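GRAS family transcription factor containing protein, expressed (Oryza sativa Japonica Group, PDB 5HYZ) probably acts as a GRAS-family transcription factor in plant development and abiotic stress resistance, binding DNA through its GRAS domain and forming a homodimer. Local coordinates at residues Asn257-Val271 against Ser360-Ser372. Sequence-based numbering, arbitrary orientation.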
loop_
_atom_site.group_PDB
_atom_site.type_symbol
_atom_site.label_atom_id
_atom_site.label_comp_id
_atom_site.label_asym_id
_atom_site.label_seq_id
_atom_site.Cartn_x
_atom_site.Cartn_y
_atom_site.Cartn_z
ATOM N N ASN A 257 -11.058 7.521 28.709
ATOM C CA ASN A 257 -10.619 6.451 27.805
ATOM C C ASN A 257 -10.743 6.920 26.341
ATOM O O ASN A 257 -9.852 6.760 25.509
ATOM C CB ASN A 257 -11.498 5.211 28.045
ATOM C CG ASN A 257 -11.245 4.548 29.407
ATOM O OD1 ASN A 257 -10.304 4.910 30.091
ATOM N ND2 ASN A 257 -12.114 3.612 29.814
ATOM N N ALA A 258 -11.914 7.470 26.040
ATOM C CA ALA A 258 -12.209 7.957 24.695
ATOM C C ALA A 258 -11.262 9.080 24.317
ATOM O O ALA A 258 -10.747 9.108 23.206
ATOM C CB ALA A 258 -13.722 8.409 24.580
ATOM N N LEU A 259 -11.019 10.010 25.236
ATOM C CA LEU A 259 -10.147 11.144 24.908
ATOM C C LEU A 259 -8.739 10.688 24.569
ATOM O O LEU A 259 -8.138 11.138 23.612
ATOM C CB LEU A 259 -10.105 12.161 26.054
ATOM C CG LEU A 259 -9.442 13.483 25.664
ATOM C CD1 LEU A 259 -10.321 14.252 24.662
ATOM C CD2 LEU A 259 -9.207 14.281 26.929
ATOM N N SER A 260 -8.223 9.735 25.338
ATOM C CA SER A 260 -6.877 9.232 25.052
ATOM C C SER A 260 -6.790 8.460 23.705
ATOM O O SER A 260 -5.881 8.657 22.865
ATOM C CB SER A 260 -6.436 8.326 26.205
ATOM O OG SER A 260 -5.303 7.601 25.780
ATOM N N TYR A 261 -7.774 7.591 23.499
ATOM C CA TYR A 261 -7.886 6.844 22.242
ATOM C C TYR A 261 -7.982 7.761 20.995
ATOM O O TYR A 261 -7.210 7.662 20.003
ATOM C CB TYR A 261 -9.099 5.928 22.360
ATOM C CG TYR A 261 -9.479 5.195 21.103
ATOM C CD1 TYR A 261 -8.734 4.099 20.610
ATOM C CD2 TYR A 261 -10.594 5.568 20.426
ATOM C CE1 TYR A 261 -9.138 3.472 19.424
ATOM C CE2 TYR A 261 -10.996 4.923 19.283
ATOM C CZ TYR A 261 -10.269 3.898 18.794
ATOM O OH TYR A 261 -10.807 3.371 17.635
ATOM N N TYR A 262 -8.937 8.690 21.033
ATOM C CA TYR A 262 -9.104 9.576 19.885
ATOM C C TYR A 262 -7.924 10.549 19.742
ATOM O O TYR A 262 -7.614 10.975 18.636
ATOM C CB TYR A 262 -10.470 10.310 19.982
ATOM C CG TYR A 262 -11.565 9.389 19.476
ATOM C CD1 TYR A 262 -11.674 9.099 18.116
ATOM C CD2 TYR A 262 -12.428 8.735 20.368
ATOM C CE1 TYR A 262 -12.616 8.195 17.663
ATOM C CE2 TYR A 262 -13.377 7.877 19.924
ATOM C CZ TYR A 262 -13.454 7.599 18.550
ATOM O OH TYR A 262 -14.367 6.698 18.082
ATOM N N ARG A 263 -7.245 10.887 20.834
ATOM C CA ARG A 263 -6.034 11.714 20.690
ATOM C C ARG A 263 -5.020 11.012 19.785
ATOM O O ARG A 263 -4.493 11.609 18.842
ATOM C CB ARG A 263 -5.384 12.004 22.052
ATOM C CG ARG A 263 -4.248 13.035 21.932
ATOM C CD ARG A 263 -3.345 13.123 23.151
ATOM N NE ARG A 263 -2.532 11.922 23.325
ATOM C CZ ARG A 263 -1.659 11.734 24.318
ATOM N NH1 ARG A 263 -1.458 12.678 25.249
ATOM N NH2 ARG A 263 -0.980 10.591 24.380
ATOM N N SER A 264 -4.800 9.719 20.034
ATOM C CA SER A 264 -3.894 8.966 19.134
ATOM C C SER A 264 -4.391 8.938 17.687
ATOM O O SER A 264 -3.591 9.203 16.759
ATOM C CB SER A 264 -3.689 7.523 19.650
ATOM O OG SER A 264 -3.286 7.570 20.995
ATOM N N LEU A 265 -5.683 8.629 17.463
ATOM C CA LEU A 265 -6.217 8.652 16.091
ATOM C C LEU A 265 -6.037 10.018 15.383
ATOM O O LEU A 265 -5.633 10.106 14.190
ATOM C CB LEU A 265 -7.713 8.312 16.041
ATOM C CG LEU A 265 -8.043 6.835 16.272
ATOM C CD1 LEU A 265 -9.539 6.666 16.392
ATOM C CD2 LEU A 265 -7.470 6.014 15.099
ATOM N N PHE A 266 -6.386 11.089 16.104
ATOM C CA PHE A 266 -6.273 12.448 15.531
ATOM C C PHE A 266 -4.833 12.771 15.181
ATOM O O PHE A 266 -4.584 13.367 14.120
ATOM C CB PHE A 266 -6.845 13.514 16.503
ATOM C CG PHE A 266 -8.346 13.698 16.365
ATOM C CD1 PHE A 266 -9.220 12.645 16.628
ATOM C CD2 PHE A 266 -8.883 14.924 15.979
ATOM C CE1 PHE A 266 -10.594 12.802 16.491
ATOM C CE2 PHE A 266 -10.249 15.099 15.845
ATOM C CZ PHE A 266 -11.111 14.056 16.106
ATOM N N GLU A 267 -3.898 12.406 16.062
ATOM C CA GLU A 267 -2.479 12.624 15.782
ATOM C C GLU A 267 -1.997 11.845 14.536
ATOM O O GLU A 267 -1.244 12.381 13.693
ATOM C CB GLU A 267 -1.630 12.256 16.969
ATOM C CG GLU A 267 -1.688 13.245 18.109
ATOM C CD GLU A 267 -0.917 12.779 19.339
ATOM O OE1 GLU A 267 -0.046 11.878 19.165
ATOM O OE2 GLU A 267 -1.172 13.297 20.476
ATOM N N SER A 268 -2.443 10.596 14.399
ATOM C CA SER A 268 -2.047 9.829 13.191
ATOM C C SER A 268 -2.636 10.436 11.901
ATOM O O SER A 268 -2.038 10.353 10.833
ATOM C CB SER A 268 -2.448 8.364 13.359
ATOM O OG SER A 268 -3.826 8.182 13.195
ATOM N N LEU A 269 -3.795 11.075 11.987
ATOM C CA LEU A 269 -4.283 11.789 10.803
ATOM C C LEU A 269 -3.411 13.001 10.497
ATOM O O LEU A 269 -3.229 13.354 9.327
ATOM C CB LEU A 269 -5.735 12.260 10.982
ATOM C CG LEU A 269 -6.852 11.217 10.947
ATOM C CD1 LEU A 269 -8.217 11.895 10.777
ATOM C CD2 LEU A 269 -6.604 10.216 9.845
ATOM N N ASP A 270 -2.922 13.653 11.548
ATOM C CA ASP A 270 -2.155 14.895 11.383
ATOM C C ASP A 270 -0.853 14.673 10.652
ATOM O O ASP A 270 -0.360 15.552 9.932
ATOM C CB ASP A 270 -1.819 15.514 12.738
ATOM C CG ASP A 270 -1.296 16.938 12.614
ATOM O OD1 ASP A 270 -1.942 17.728 11.910
ATOM O OD2 ASP A 270 -0.238 17.250 13.205
ATOM N N VAL A 271 -0.231 13.529 10.908
ATOM C CA VAL A 271 1.043 13.290 10.244
ATOM C C VAL A 271 0.800 12.924 8.777
ATOM O O VAL A 271 1.670 13.124 7.920
ATOM C CB VAL A 271 1.869 12.192 11.014
ATOM C CG1 VAL A 271 3.084 11.776 10.241
ATOM C CG2 VAL A 271 2.301 12.715 12.372
ATOM N N SER A 360 -1.654 -5.905 18.428
ATOM C CA SER A 360 -2.321 -4.629 18.232
ATOM C C SER A 360 -1.413 -3.653 17.511
ATOM O O SER A 360 -0.181 -3.603 17.776
ATOM C CB SER A 360 -2.758 -4.073 19.611
ATOM O OG SER A 360 -3.513 -2.897 19.464
ATOM N N LEU A 361 -2.012 -2.840 16.653
ATOM C CA LEU A 361 -1.312 -1.759 15.993
ATOM C C LEU A 361 -1.493 -0.561 16.901
ATOM O O LEU A 361 -2.611 -0.220 17.297
ATOM C CB LEU A 361 -1.876 -1.504 14.607
ATOM C CG LEU A 361 -1.444 -0.260 13.858
ATOM C CD1 LEU A 361 0.077 -0.407 13.611
ATOM C CD2 LEU A 361 -2.209 -0.103 12.533
ATOM N N ALA A 362 -0.343 0.017 17.278
ATOM C CA ALA A 362 -0.285 1.124 18.219
ATOM C C ALA A 362 0.240 2.421 17.633
ATOM O O ALA A 362 0.990 2.413 16.658
ATOM C CB ALA A 362 0.607 0.689 19.421
ATOM N N TRP A 363 -0.167 3.542 18.239
ATOM C CA TRP A 363 0.376 4.859 17.900
ATOM C C TRP A 363 1.070 5.406 19.149
ATOM O O TRP A 363 0.436 5.466 20.202
ATOM C CB TRP A 363 -0.733 5.830 17.444
ATOM C CG TRP A 363 -0.170 7.192 17.147
ATOM C CD1 TRP A 363 -0.115 8.255 18.024
ATOM C CD2 TRP A 363 0.423 7.661 15.907
ATOM N NE1 TRP A 363 0.462 9.340 17.408
ATOM C CE2 TRP A 363 0.791 9.018 16.111
ATOM C CE3 TRP A 363 0.640 7.089 14.642
ATOM C CZ2 TRP A 363 1.391 9.784 15.113
ATOM C CZ3 TRP A 363 1.226 7.842 13.664
ATOM C CH2 TRP A 363 1.600 9.183 13.900
ATOM N N GLU A 364 2.369 5.734 19.033
ATOM C CA GLU A 364 3.138 6.174 20.230
ATOM C C GLU A 364 2.939 5.212 21.406
ATOM O O GLU A 364 2.669 5.622 22.535
ATOM C CB GLU A 364 2.735 7.608 20.628
ATOM C CG GLU A 364 3.917 8.438 21.130
ATOM C CD GLU A 364 3.681 9.919 20.885
ATOM O OE1 GLU A 364 4.376 10.498 20.014
ATOM O OE2 GLU A 364 2.771 10.488 21.536
ATOM N N LYS A 365 3.039 3.929 21.087
ATOM C CA LYS A 365 2.934 2.805 22.009
ATOM C C LYS A 365 1.574 2.583 22.659
ATOM O O LYS A 365 1.453 1.701 23.499
ATOM C CB LYS A 365 4.018 2.940 23.083
ATOM C CG LYS A 365 5.390 3.044 22.394
ATOM C CD LYS A 365 6.538 2.495 23.269
ATOM C CE LYS A 365 7.905 2.840 22.633
ATOM N NZ LYS A 365 7.977 2.414 21.182
ATOM N N ARG A 366 0.560 3.282 22.194
ATOM C CA ARG A 366 -0.808 3.093 22.657
ATOM C C ARG A 366 -1.567 2.223 21.632
ATOM O O ARG A 366 -1.760 2.662 20.521
ATOM C CB ARG A 366 -1.473 4.473 22.828
ATOM C CG ARG A 366 -3.027 4.678 22.658
ATOM C CD ARG A 366 -3.875 3.611 23.280
ATOM N NE ARG A 366 -5.264 3.970 23.587
ATOM C CZ ARG A 366 -6.160 3.027 23.871
ATOM N NH1 ARG A 366 -5.768 1.744 23.823
ATOM N NH2 ARG A 366 -7.418 3.320 24.198
ATOM N N PRO A 367 -1.987 1.039 22.037
ATOM C CA PRO A 367 -2.690 0.091 21.151
ATOM C C PRO A 367 -3.960 0.736 20.624
ATOM O O PRO A 367 -4.693 1.299 21.445
ATOM C CB PRO A 367 -3.018 -1.094 22.084
ATOM C CG PRO A 367 -2.084 -0.969 23.223
ATOM C CD PRO A 367 -1.699 0.460 23.364
ATOM N N LEU A 368 -4.238 0.650 19.320
ATOM C CA LEU A 368 -5.437 1.254 18.771
ATOM C C LEU A 368 -6.346 0.247 18.110
ATOM O O LEU A 368 -7.586 0.370 18.207
ATOM C CB LEU A 368 -5.103 2.316 17.732
ATOM C CG LEU A 368 -4.387 3.555 18.255
ATOM C CD1 LEU A 368 -4.194 4.542 17.132
ATOM C CD2 LEU A 368 -5.155 4.210 19.457
ATOM N N LEU A 369 -5.744 -0.717 17.420
ATOM C CA LEU A 369 -6.596 -1.698 16.617
ATOM C C LEU A 369 -6.023 -3.069 16.891
ATOM O O LEU A 369 -4.837 -3.311 16.624
ATOM C CB LEU A 369 -6.537 -1.400 15.117
ATOM C CG LEU A 369 -7.731 -1.971 14.326
ATOM C CD1 LEU A 369 -7.652 -1.445 12.917
ATOM C CD2 LEU A 369 -7.703 -3.453 14.260
ATOM N N THR A 370 -6.814 -3.963 17.453
ATOM C CA THR A 370 -6.315 -5.254 17.921
ATOM C C THR A 370 -6.903 -6.419 17.140
ATOM O O THR A 370 -8.115 -6.452 16.894
ATOM C CB THR A 370 -6.660 -5.359 19.402
ATOM O OG1 THR A 370 -6.103 -4.180 20.024
ATOM C CG2 THR A 370 -6.110 -6.584 20.046
ATOM N N VAL A 371 -6.076 -7.401 16.801
ATOM C CA VAL A 371 -6.539 -8.546 16.032
ATOM C C VAL A 371 -6.244 -9.789 16.845
ATOM O O VAL A 371 -5.209 -9.874 17.532
ATOM C CB VAL A 371 -5.825 -8.630 14.662
ATOM C CG1 VAL A 371 -6.208 -9.954 13.924
ATOM C CG2 VAL A 371 -6.353 -7.454 13.767
ATOM N N SER A 372 -7.146 -10.767 16.809
ATOM C CA SER A 372 -6.938 -12.039 17.508
ATOM C C SER A 372 -7.664 -13.155 16.767
ATOM O O SER A 372 -8.550 -12.890 15.939
ATOM C CB SER A 372 -7.450 -11.972 18.965
ATOM O OG SER A 372 -8.768 -11.450 18.988
HETATM O O HOH W 1 -0.658 7.841 21.545
HETATM O O HOH W 2 2.107 11.989 18.098
#
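Trp-363 and Arg-366, the ends of a type I' beta turn that closes a beta hairpin of the GRAS domain, lie with Leu-368 against one side of helix 257-271. The helix axis runs steeply across strand 360-363, at 76°. Trp-363, its CG anti to the backbone N, lays one indole face on the helix backbone at Ser-264, Glu-267 and Ser-268. The CB of Ser-268 makes a CH-pi contact 3.8 Å from the centroid of the six-membered ring of Trp-363, while Val-271 CG2 meets CH2 at the ring's edge. At the pyrrole edge, NE1 of Trp-363 donates to OE1 of Glu-267 over 3.1 Å, nearly within the indole plane and on the anti side of the carboxylate. The N-H...O angle is 150°, and the two planes stand 69° apart. A water links Ser-264 OG (2.7 Å) with Trp-363 O. Further along, Leu-368 CD2 rests 3.6 Å from Ser-264 CB and 3.8 Å from Tyr-261 CD1. The bend of Arg-366 at chi2 brings its guanidinium beside Tyr-261, whose CD1 lies over one guanidinium face; Arg-366 NH2 lies 3.6 Å from Tyr-261 CB. A classic beta bulge sets Leu-368 and Leu-369 both opposite Leu-361. Around the contact, Tyr-349 of strand 349-354 meets Trp-363 edge-to-face, Ser-268 OG hydrogen-bonds with Tyr-89 OH, and the helix turns Tyr-262 and Leu-269 to helix 278-296, thus lying between that helix and the hairpin.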